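Local coordinates for protein starch synthase I (Hordeum vulgare, PDB 4HLN) that is an enzyme of the starch synthase family with the two-domain GT-B glycosyltransferase fold, and holds bound alpha-D-glucopyranose units, at residues 413-418 against 600-605; 515-520 against 540-545; 554-559 against 567-572. All coordinates share one frame; numbering follows the deposited sequence.

Contact 1 of 3, residues 413-418 against 600-605; sequences YSVDDL and LMKRGM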
loop_
_atom_site.group_PDB
_atom_site.type_symbol
_atom_site.label_atom_id
_atom_site.label_comp_id
_atom_site.label_asym_id
_atom_site.label_seq_id
_atom_site.Cartn_x
_atom_site.Cartn_y
_atom_site.Cartn_z
ATOM N N TYR A 413 -1.118 7.820 -28.130
ATOM C CA TYR A 413 -2.193 6.918 -28.492
ATOM C C TYR A 413 -3.285 6.900 -27.423
ATOM O O TYR A 413 -3.116 7.440 -26.327
ATOM C CB TYR A 413 -1.647 5.508 -28.751
ATOM C CG TYR A 413 -1.019 4.815 -27.551
ATOM C CD1 TYR A 413 -1.782 4.041 -26.688
ATOM C CD2 TYR A 413 0.340 4.906 -27.306
ATOM C CE1 TYR A 413 -1.209 3.394 -25.607
ATOM C CE2 TYR A 413 0.925 4.258 -26.236
ATOM C CZ TYR A 413 0.152 3.507 -25.385
ATOM O OH TYR A 413 0.748 2.874 -24.309
ATOM N N SER A 414 -4.408 6.275 -27.749
ATOM C CA SER A 414 -5.534 6.227 -26.834
ATOM C C SER A 414 -6.243 4.899 -27.014
ATOM O O SER A 414 -5.848 4.089 -27.855
ATOM C CB SER A 414 -6.499 7.380 -27.118
ATOM O OG SER A 414 -7.057 7.257 -28.418
ATOM N N VAL A 415 -7.288 4.674 -26.222
ATOM C CA VAL A 415 -8.047 3.443 -26.332
ATOM C C VAL A 415 -8.714 3.363 -27.711
ATOM O O VAL A 415 -8.984 2.280 -28.230
ATOM C CB VAL A 415 -9.083 3.327 -25.197
ATOM C CG1 VAL A 415 -10.480 3.646 -25.707
ATOM C CG2 VAL A 415 -9.043 1.938 -24.587
ATOM N N ASP A 416 -8.948 4.522 -28.316
ATOM C CA ASP A 416 -9.636 4.586 -29.601
ATOM C C ASP A 416 -8.666 4.426 -30.763
ATOM O O ASP A 416 -9.054 4.009 -31.851
ATOM C CB ASP A 416 -10.390 5.910 -29.727
ATOM C CG ASP A 416 -11.245 6.213 -28.504
ATOM O OD1 ASP A 416 -12.364 5.657 -28.412
ATOM O OD2 ASP A 416 -10.799 7.002 -27.635
ATOM N N ASP A 417 -7.403 4.767 -30.528
ATOM C CA ASP A 417 -6.380 4.662 -31.558
ATOM C C ASP A 417 -5.069 4.128 -30.994
ATOM O O ASP A 417 -4.280 4.869 -30.398
ATOM C CB ASP A 417 -6.142 6.014 -32.219
ATOM C CG ASP A 417 -5.131 5.933 -33.345
ATOM O OD1 ASP A 417 -4.454 6.953 -33.605
ATOM O OD2 ASP A 417 -5.010 4.847 -33.963
ATOM N N LEU A 418 -4.833 2.839 -31.200
ATOM C CA LEU A 418 -3.663 2.187 -30.631
ATOM C C LEU A 418 -2.433 2.189 -31.552
ATOM O O LEU A 418 -1.381 1.644 -31.199
ATOM C CB LEU A 418 -4.023 0.761 -30.234
ATOM C CG LEU A 418 -5.076 0.647 -29.130
ATOM C CD1 LEU A 418 -5.317 -0.806 -28.790
ATOM C CD2 LEU A 418 -4.650 1.419 -27.888
ATOM N N LEU A 600 -7.827 -7.272 -23.739
ATOM C CA LEU A 600 -7.145 -7.169 -22.455
ATOM C C LEU A 600 -6.591 -5.762 -22.252
ATOM O O LEU A 600 -6.643 -5.207 -21.147
ATOM C CB LEU A 600 -6.028 -8.199 -22.363
ATOM C CG LEU A 600 -6.482 -9.557 -21.833
ATOM C CD1 LEU A 600 -5.506 -10.640 -22.240
ATOM C CD2 LEU A 600 -6.663 -9.520 -20.311
ATOM N N MET A 601 -6.065 -5.190 -23.332
ATOM C CA MET A 601 -5.509 -3.844 -23.291
ATOM C C MET A 601 -6.591 -2.807 -23.056
ATOM O O MET A 601 -6.535 -2.039 -22.091
ATOM C CB MET A 601 -4.778 -3.533 -24.591
ATOM C CG MET A 601 -3.593 -4.446 -24.857
ATOM S SD MET A 601 -3.058 -4.446 -26.597
ATOM C CE MET A 601 -2.529 -2.751 -26.866
ATOM N N LYS A 602 -7.579 -2.790 -23.942
ATOM C CA LYS A 602 -8.653 -1.808 -23.862
ATOM C C LYS A 602 -9.346 -1.828 -22.493
ATOM O O LYS A 602 -9.731 -0.775 -21.960
ATOM C CB LYS A 602 -9.639 -1.997 -25.020
ATOM C CG LYS A 602 -9.022 -1.647 -26.388
ATOM C CD LYS A 602 -10.048 -1.566 -27.515
ATOM C CE LYS A 602 -9.437 -0.993 -28.788
ATOM N NZ LYS A 602 -10.467 -0.688 -29.825
ATOM N N ARG A 603 -9.478 -3.019 -21.914
ATOM C CA ARG A 603 -10.065 -3.133 -20.591
ATOM C C ARG A 603 -9.192 -2.428 -19.556
ATOM O O ARG A 603 -9.701 -1.693 -18.703
ATOM C CB ARG A 603 -10.308 -4.596 -20.219
ATOM C CG ARG A 603 -11.787 -4.928 -20.039
ATOM C CD ARG A 603 -12.234 -6.062 -20.936
ATOM N NE ARG A 603 -11.505 -7.293 -20.656
ATOM C CZ ARG A 603 -11.141 -8.167 -21.589
ATOM N NH1 ARG A 603 -10.469 -9.268 -21.255
ATOM N NH2 ARG A 603 -11.446 -7.937 -22.862
ATOM N N GLY A 604 -7.879 -2.630 -19.650
ATOM C CA GLY A 604 -6.948 -1.978 -18.743
ATOM C C GLY A 604 -7.012 -0.467 -18.841
ATOM O O GLY A 604 -7.058 0.246 -17.831
ATOM N N MET A 605 -7.033 0.026 -20.074
ATOM C CA MET A 605 -6.959 1.456 -20.320
ATOM C C MET A 605 -8.236 2.197 -19.944
ATOM O O MET A 605 -8.190 3.367 -19.550
ATOM C CB MET A 605 -6.616 1.704 -21.780
ATOM C CG MET A 605 -5.439 0.862 -22.241
ATOM S SD MET A 605 -5.121 1.018 -24.003
ATOM C CE MET A 605 -4.724 2.754 -24.074
#
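Val415 and Lys602 mark the nearest backbone approach, their CA atoms 5.8 Å apart, where the irregular loop 413-418 turns past the flank of helix 594-606. The contact is mostly apolar. Met605 reaches into the loop, its CB 3.7 Å from Val415 CG2 and its SD against Leu418 CD2. Its chain bends at the end (chi3 63°) to bring CE to the edge of the Tyr413 ring, near the ring plane, 3.9 Å from CE1. Leu418 and Met605 run alongside in opposing senses, and the other Leu418 methyl, CD1, touches Met601 CE at 3.9 Å. Loop and helix both belong to the C-terminal domain of the GT-B fold. Within the loop, the Ser414 N to Asp417 O bond (3.0 Å) and an ST motif, Ser414 OG accepting from Asp417 N at 3.3 Å, together close the turn; Asp417 also caps a backbone N leading into helix 419-432. Lys602 packs CB and CG on Val415 CG2, then runs out extended (chi3 170°), laying CE 3.4 Å from Val415 O, while NZ makes a long, weak ion pair with Glu598. Tyr413 OH hydrogen-bonds Tyr537 O. Met601 also packs on Val540 of strand 540-544.

Contact 2 of 3, residues 515-520 against 540-545; sequences CDILLM and VPVVHG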
loop_
_atom_site.group_PDB
_atom_site.type_symbol
_atom_site.label_atom_id
_atom_site.label_comp_id
_atom_site.label_asym_id
_atom_site.label_seq_id
_atom_site.Cartn_x
_atom_site.Cartn_y
_atom_site.Cartn_z
ATOM N N CYS A 515 6.578 -1.654 -24.255
ATOM C CA CYS A 515 6.394 -3.084 -23.981
ATOM C C CYS A 515 4.971 -3.569 -24.157
ATOM O O CYS A 515 4.013 -2.809 -24.006
ATOM C CB CYS A 515 6.817 -3.422 -22.551
ATOM S SG CYS A 515 8.564 -3.213 -22.235
ATOM N N ASP A 516 4.849 -4.862 -24.436
ATOM C CA ASP A 516 3.549 -5.494 -24.599
ATOM C C ASP A 516 3.085 -6.019 -23.255
ATOM O O ASP A 516 1.897 -5.961 -22.927
ATOM C CB ASP A 516 3.637 -6.627 -25.622
ATOM C CG ASP A 516 4.128 -6.142 -26.982
ATOM O OD1 ASP A 516 3.507 -5.209 -27.548
ATOM O OD2 ASP A 516 5.153 -6.675 -27.468
ATOM N N ILE A 517 4.053 -6.508 -22.482
ATOM C CA ILE A 517 3.814 -7.069 -21.162
ATOM C C ILE A 517 4.740 -6.429 -20.149
ATOM O O ILE A 517 5.897 -6.141 -20.448
ATOM C CB ILE A 517 4.105 -8.574 -21.153
ATOM C CG1 ILE A 517 3.209 -9.284 -22.164
ATOM C CG2 ILE A 517 3.970 -9.170 -19.736
ATOM C CD1 ILE A 517 3.586 -10.716 -22.357
ATOM N N LEU A 518 4.227 -6.202 -18.946
ATOM C CA LEU A 518 5.055 -5.711 -17.863
ATOM C C LEU A 518 4.991 -6.725 -16.755
ATOM O O LEU A 518 3.922 -7.244 -16.438
ATOM C CB LEU A 518 4.557 -4.364 -17.379
ATOM C CG LEU A 518 5.616 -3.505 -16.695
ATOM C CD1 LEU A 518 6.530 -2.877 -17.732
ATOM C CD2 LEU A 518 4.944 -2.423 -15.861
ATOM N N LEU A 519 6.142 -7.023 -16.175
ATOM C CA LEU A 519 6.247 -8.112 -15.206
ATOM C C LEU A 519 6.522 -7.600 -13.785
ATOM O O LEU A 519 7.526 -6.925 -13.536
ATOM C CB LEU A 519 7.347 -9.072 -15.654
ATOM C CG LEU A 519 7.692 -10.233 -14.733
ATOM C CD1 LEU A 519 6.454 -11.087 -14.515
ATOM C CD2 LEU A 519 8.832 -11.043 -15.340
ATOM N N MET A 520 5.623 -7.917 -12.857
ATOM C CA MET A 520 5.800 -7.525 -11.465
ATOM C C MET A 520 5.768 -8.747 -10.556
ATOM O O MET A 520 4.710 -9.146 -10.066
ATOM C CB MET A 520 4.730 -6.514 -11.032
ATOM C CG MET A 520 4.813 -5.144 -11.708
ATOM S SD MET A 520 4.042 -5.040 -13.348
ATOM C CE MET A 520 2.371 -5.563 -12.965
ATOM N N VAL A 540 -0.039 -5.091 -20.789
ATOM C CA VAL A 540 -0.669 -6.134 -20.004
ATOM C C VAL A 540 0.252 -6.591 -18.893
ATOM O O VAL A 540 1.386 -6.998 -19.132
ATOM C CB VAL A 540 -1.102 -7.325 -20.868
ATOM C CG1 VAL A 540 -1.606 -8.442 -19.989
ATOM C CG2 VAL A 540 -2.189 -6.905 -21.827
ATOM N N PRO A 541 -0.233 -6.497 -17.659
ATOM C CA PRO A 541 0.595 -6.851 -16.516
ATOM C C PRO A 541 0.540 -8.335 -16.200
ATOM O O PRO A 541 -0.509 -8.969 -16.325
ATOM C CB PRO A 541 -0.035 -6.039 -15.381
ATOM C CG PRO A 541 -1.469 -5.918 -15.753
ATOM C CD PRO A 541 -1.466 -5.798 -17.259
ATOM N N VAL A 542 1.689 -8.875 -15.809
ATOM C CA VAL A 542 1.782 -10.203 -15.222
ATOM C C VAL A 542 2.393 -10.061 -13.825
ATOM O O VAL A 542 3.543 -9.652 -13.664
ATOM C CB VAL A 542 2.649 -11.137 -16.079
ATOM C CG1 VAL A 542 3.052 -12.382 -15.286
ATOM C CG2 VAL A 542 1.924 -11.497 -17.363
ATOM N N VAL A 543 1.617 -10.408 -12.813
ATOM C CA VAL A 543 1.963 -10.054 -11.453
ATOM C C VAL A 543 1.739 -11.206 -10.467
ATOM O O VAL A 543 0.850 -12.040 -10.659
ATOM C CB VAL A 543 1.144 -8.821 -11.028
ATOM C CG1 VAL A 543 -0.341 -9.098 -11.196
ATOM C CG2 VAL A 543 1.467 -8.420 -9.603
ATOM N N HIS A 544 2.563 -11.262 -9.422
ATOM C CA HIS A 544 2.344 -12.220 -8.340
ATOM C C HIS A 544 1.098 -11.882 -7.539
ATOM O O HIS A 544 0.953 -10.752 -7.059
ATOM C CB HIS A 544 3.523 -12.257 -7.374
ATOM C CG HIS A 544 3.230 -13.025 -6.122
ATOM N ND1 HIS A 544 3.861 -12.773 -4.922
ATOM C CD2 HIS A 544 2.367 -14.040 -5.885
ATOM C CE1 HIS A 544 3.404 -13.602 -4.001
ATOM N NE2 HIS A 544 2.491 -14.380 -4.559
ATOM N N GLY A 545 0.212 -12.865 -7.382
ATOM C CA GLY A 545 -0.971 -12.699 -6.557
ATOM C C GLY A 545 -2.200 -13.463 -7.004
ATOM O O GLY A 545 -2.168 -14.259 -7.942
#
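Strands 517-520 and 540-544 lie side by side in parallel, Ile517 beside Val540 and Met520 beside Val543, with axes 4.6 Å apart and a 20° angle between them. Five backbone hydrogen bonds join them. Val540 N binds Asp516 O and Val540 O accepts from Leu518 N; Val542 N binds Leu518 O at 2.8 Å, and Val542 O accepts from Met520 N at 2.8 Å; His544 N closes the series on Met520 O. Pro541 costs this pairing nothing, because its N lies on the side turned from strand 517-520. CA-H...O contacts fill in between, such as Ile517 CA to Val540 O at 3.2 Å.

The apolar contacts divide by face. On one, Ile517 CG2 meets Val542 CG2 at 3.9 Å, and Leu519 leans over so that CD1 lies 3.7 Å from Val542 CG1. On the other, Met520 bends twice (chi2 83°, chi3 57°), folding CE back over Pro541 CB and to 4.0 Å from Val543 CB.

The strands and helix 529-536 form a beta-alpha-beta unit of the six-stranded parallel sheet, the Rossmann-like core of the C-terminal GT-B domain, with Leu518 and Met520 packed on that helix. Ile517 and Val540 touch Trp597 of helix 594-606 on the opposite face; strands 442-446 and 569-571 flank the pair.

Contact 3 of 3, residues 554-559 against 567-572; sequences ETFNPF and TGWAFS. With GLC (alpha-D-glucopyranose), chain B; GLC (alpha-D-glucopyranose), chain C; GLC (alpha-D-glucopyranose), chain D; GLC (alpha-D-glucopyranose), chain E.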
loop_
_atom_site.group_PDB
_atom_site.type_symbol
_atom_site.label_atom_id
_atom_site.label_comp_id
_atom_site.label_asym_id
_atom_site.label_seq_id
_atom_site.Cartn_x
_atom_site.Cartn_y
_atom_site.Cartn_z
ATOM N N GLU A 554 -7.307 -8.517 -12.423
ATOM C CA GLU A 554 -8.202 -9.654 -12.595
ATOM C C GLU A 554 -7.656 -10.583 -13.691
ATOM O O GLU A 554 -7.479 -10.167 -14.841
ATOM C CB GLU A 554 -9.604 -9.146 -12.941
ATOM C CG GLU A 554 -10.670 -10.219 -13.054
ATOM C CD GLU A 554 -11.988 -9.672 -13.590
ATOM O OE1 GLU A 554 -12.786 -10.468 -14.134
ATOM O OE2 GLU A 554 -12.224 -8.448 -13.468
ATOM N N THR A 555 -7.363 -11.831 -13.337
ATOM C CA THR A 555 -6.772 -12.751 -14.305
ATOM C C THR A 555 -7.672 -12.957 -15.524
ATOM O O THR A 555 -8.897 -12.983 -15.411
ATOM C CB THR A 555 -6.427 -14.116 -13.683
ATOM O OG1 THR A 555 -5.483 -13.938 -12.623
ATOM C CG2 THR A 555 -5.817 -15.037 -14.732
ATOM N N PHE A 556 -7.048 -13.105 -16.689
ATOM C CA PHE A 556 -7.766 -13.271 -17.947
ATOM C C PHE A 556 -8.610 -14.528 -17.988
ATOM O O PHE A 556 -8.153 -15.617 -17.636
ATOM C CB PHE A 556 -6.789 -13.322 -19.112
ATOM C CG PHE A 556 -7.456 -13.411 -20.445
ATOM C CD1 PHE A 556 -7.047 -14.342 -21.379
ATOM C CD2 PHE A 556 -8.504 -12.559 -20.766
ATOM C CE1 PHE A 556 -7.669 -14.417 -22.627
ATOM C CE2 PHE A 556 -9.129 -12.627 -22.010
ATOM C CZ PHE A 556 -8.711 -13.561 -22.940
ATOM N N ASN A 557 -9.841 -14.369 -18.455
ATOM C CA ASN A 557 -10.766 -15.483 -18.580
ATOM C C ASN A 557 -11.714 -15.240 -19.738
ATOM O O ASN A 557 -12.659 -14.462 -19.614
ATOM C CB ASN A 557 -11.553 -15.655 -17.289
ATOM C CG ASN A 557 -12.754 -16.541 -17.463
ATOM O OD1 ASN A 557 -12.719 -17.515 -18.221
ATOM N ND2 ASN A 557 -13.837 -16.203 -16.773
ATOM N N PRO A 558 -11.460 -15.908 -20.874
ATOM C CA PRO A 558 -12.165 -15.638 -22.133
ATOM C C PRO A 558 -13.594 -16.191 -22.156
ATOM O O PRO A 558 -14.270 -16.114 -23.185
ATOM C CB PRO A 558 -11.283 -16.334 -23.179
ATOM C CG PRO A 558 -10.628 -17.443 -22.433
ATOM C CD PRO A 558 -10.455 -16.978 -21.012
ATOM N N PHE A 559 -14.048 -16.719 -21.022
ATOM C CA PHE A 559 -15.383 -17.295 -20.919
ATOM C C PHE A 559 -16.230 -16.602 -19.856
ATOM O O PHE A 559 -15.734 -16.243 -18.792
ATOM C CB PHE A 559 -15.277 -18.776 -20.579
ATOM C CG PHE A 559 -14.160 -19.481 -21.286
ATOM C CD1 PHE A 559 -14.109 -19.513 -22.673
ATOM C CD2 PHE A 559 -13.168 -20.127 -20.567
ATOM C CE1 PHE A 559 -13.080 -20.176 -23.333
ATOM C CE2 PHE A 559 -12.138 -20.791 -21.220
ATOM C CZ PHE A 559 -12.094 -20.812 -22.608
ATOM N N THR A 567 -7.796 -8.477 -17.112
ATOM C CA THR A 567 -6.939 -7.354 -17.474
ATOM C C THR A 567 -5.479 -7.742 -17.618
ATOM O O THR A 567 -4.670 -6.950 -18.091
ATOM C CB THR A 567 -7.022 -6.226 -16.431
ATOM O OG1 THR A 567 -6.980 -6.789 -15.115
ATOM C CG2 THR A 567 -8.304 -5.437 -16.602
ATOM N N GLY A 568 -5.146 -8.953 -17.195
ATOM C CA GLY A 568 -3.789 -9.453 -17.299
ATOM C C GLY A 568 -3.700 -10.820 -16.655
ATOM O O GLY A 568 -4.694 -11.525 -16.571
ATOM N N TRP A 569 -2.521 -11.204 -16.191
ATOM C CA TRP A 569 -2.401 -12.460 -15.463
ATOM C C TRP A 569 -1.789 -12.285 -14.088
ATOM O O TRP A 569 -0.687 -11.766 -13.954
ATOM C CB TRP A 569 -1.578 -13.469 -16.254
ATOM C CG TRP A 569 -2.319 -14.045 -17.396
ATOM C CD1 TRP A 569 -3.037 -15.198 -17.405
ATOM C CD2 TRP A 569 -2.423 -13.494 -18.711
ATOM N NE1 TRP A 569 -3.584 -15.406 -18.648
ATOM C CE2 TRP A 569 -3.223 -14.369 -19.468
ATOM C CE3 TRP A 569 -1.918 -12.345 -19.322
ATOM C CZ2 TRP A 569 -3.534 -14.131 -20.804
ATOM C CZ3 TRP A 569 -2.231 -12.108 -20.646
ATOM C CH2 TRP A 569 -3.028 -12.996 -21.373
ATOM N N ALA A 570 -2.510 -12.728 -13.070
ATOM C CA ALA A 570 -1.945 -12.836 -11.733
ATOM C C ALA A 570 -1.668 -14.307 -11.459
ATOM O O ALA A 570 -2.527 -15.157 -11.690
ATOM C CB ALA A 570 -2.901 -12.265 -10.689
ATOM N N PHE A 571 -0.469 -14.606 -10.975
ATOM C CA PHE A 571 -0.077 -15.986 -10.728
ATOM C C PHE A 571 0.332 -16.205 -9.282
ATOM O O PHE A 571 0.892 -15.322 -8.641
ATOM C CB PHE A 571 1.078 -16.384 -11.647
ATOM C CG PHE A 571 2.367 -15.655 -11.354
ATOM C CD1 PHE A 571 2.635 -14.424 -11.945
ATOM C CD2 PHE A 571 3.309 -16.199 -10.491
ATOM C CE1 PHE A 571 3.821 -13.754 -11.686
ATOM C CE2 PHE A 571 4.501 -15.528 -10.227
ATOM C CZ PHE A 571 4.757 -14.306 -10.824
ATOM N N SER A 572 0.055 -17.404 -8.786
ATOM C CA SER A 572 0.466 -17.804 -7.448
ATOM C C SER A 572 0.636 -19.311 -7.461
ATOM O O SER A 572 -0.128 -20.017 -8.119
ATOM C CB SER A 572 -0.578 -17.392 -6.406
ATOM O OG SER A 572 -0.096 -17.599 -5.091
HETATM C C1 GLC B . -8.446 -19.104 -16.353
HETATM C C2 GLC B . -9.480 -19.692 -17.292
HETATM C C3 GLC B . -8.848 -20.142 -18.618
HETATM C C4 GLC B . -7.761 -19.231 -19.223
HETATM C C5 GLC B . -6.877 -18.732 -18.076
HETATM C C6 GLC B . -5.901 -17.642 -18.477
HETATM O O2 GLC B . -10.087 -20.787 -16.636
HETATM O O3 GLC B . -9.887 -20.300 -19.555
HETATM O O4 GLC B . -7.103 -20.028 -20.222
HETATM O O5 GLC B . -7.689 -18.163 -17.070
HETATM O O6 GLC B . -4.629 -17.964 -17.973
HETATM C C1 GLC C . -6.127 -19.541 -21.223
HETATM C C2 GLC C . -6.174 -18.129 -21.852
HETATM C C3 GLC C . -6.980 -17.921 -23.154
HETATM C C4 GLC C . -7.060 -19.111 -24.102
HETATM C C5 GLC C . -6.969 -20.430 -23.332
HETATM C C6 GLC C . -6.664 -21.564 -24.308
HETATM O O2 GLC C . -6.579 -17.178 -20.894
HETATM O O3 GLC C . -6.357 -16.894 -23.897
HETATM O O4 GLC C . -8.251 -19.043 -24.903
HETATM O O5 GLC C . -5.965 -20.436 -22.319
HETATM O O6 GLC C . -5.276 -21.805 -24.327
HETATM C C1 GLC D . -13.122 -18.655 -27.829
HETATM C C2 GLC D . -14.160 -17.743 -27.167
HETATM C C3 GLC D . -14.993 -18.426 -26.069
HETATM C C4 GLC D . -15.445 -19.869 -26.372
HETATM C C5 GLC D . -14.523 -20.592 -27.376
HETATM C C6 GLC D . -15.310 -21.651 -28.157
HETATM O O2 GLC D . -13.530 -16.592 -26.646
HETATM O O3 GLC D . -16.138 -17.624 -25.842
HETATM O O4 GLC D . -15.528 -20.626 -25.149
HETATM O O5 GLC D . -13.864 -19.755 -28.327
HETATM O O6 GLC D . -16.240 -21.042 -29.032
HETATM C C1 GLC E . -7.984 -18.669 -26.287
HETATM C C2 GLC E . -8.613 -17.369 -26.790
HETATM C C3 GLC E . -10.143 -17.403 -26.792
HETATM C C4 GLC E . -10.706 -18.631 -27.510
HETATM C C5 GLC E . -9.768 -19.851 -27.472
HETATM C C6 GLC E . -9.871 -20.553 -28.825
HETATM O O2 GLC E . -8.118 -16.280 -26.048
HETATM O O3 GLC E . -10.610 -16.264 -27.477
HETATM O O4 GLC E . -11.986 -19.017 -26.992
HETATM O O5 GLC E . -8.378 -19.635 -27.238
HETATM O O6 GLC E . -8.580 -20.840 -29.326
#
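Phe556 and Trp569 meet beside a chain of four linked alpha-D-glucopyranose units, their rings oblique, planes at 72° and Phe556 CD1 3.6 Å from Trp569 CZ2. The two side chains lie alongside each other, and Phe556 CB lies over one face of the indole toward its rim. Trp569 NE1 gives a weak hydrogen bond of 2.8 Å to O6 of the chain B sugar, an atom in the indole plane at its edge. The Phe556 ring presents its edge to O3 of the chain C sugar and O2 of the chain E sugar. Pro558 CG lies over the centre of the Phe559 ring, 3.6 Å above its plane.

Behind them the backbone sets the positions. Phe556 N bonds Gly568 O at 2.8 Å, and Thr567 N bonds Glu554 O at 2.8 Å. Thr555 OG1, placed beside its own backbone N (chi1 -60°), accepts from Ala570 N at 3.2 Å. Asn557 OD1 accepts from Phe559 N in an Asx turn, with the N well above the carboxamide plane.

Glu564, His593 and Ser596 also hydrogen-bond the sugars. Trp569, on the outermost strand 569-571, is backed by strand 540-544 and by helices 576-592 and 594-606, the latter also touching Phe556.

From the N terminus, contact 1 opens first, in the loop ahead of helix 419-432, and closes last, on helix 594-606, 182 residues on. Contacts 2 and 3 nest inside that span in series. Contact 2 closes a short loop through helix 529-536 between neighbouring strands of the six-stranded parallel sheet; contact 3 then closes a tighter one between loop 554-559 and the sheet's edge strand. Strands 540-544 and 569-571 adjoin, joining contacts 2 and 3 by probable backbone hydrogen bonds. Leu600, one of the helix residues of contact 1, packs on Val540, Phe556 and Trp569, and it is helix 594-606 that joins the three, linking loop 413-418 to the sheet and the sugar-binding loop.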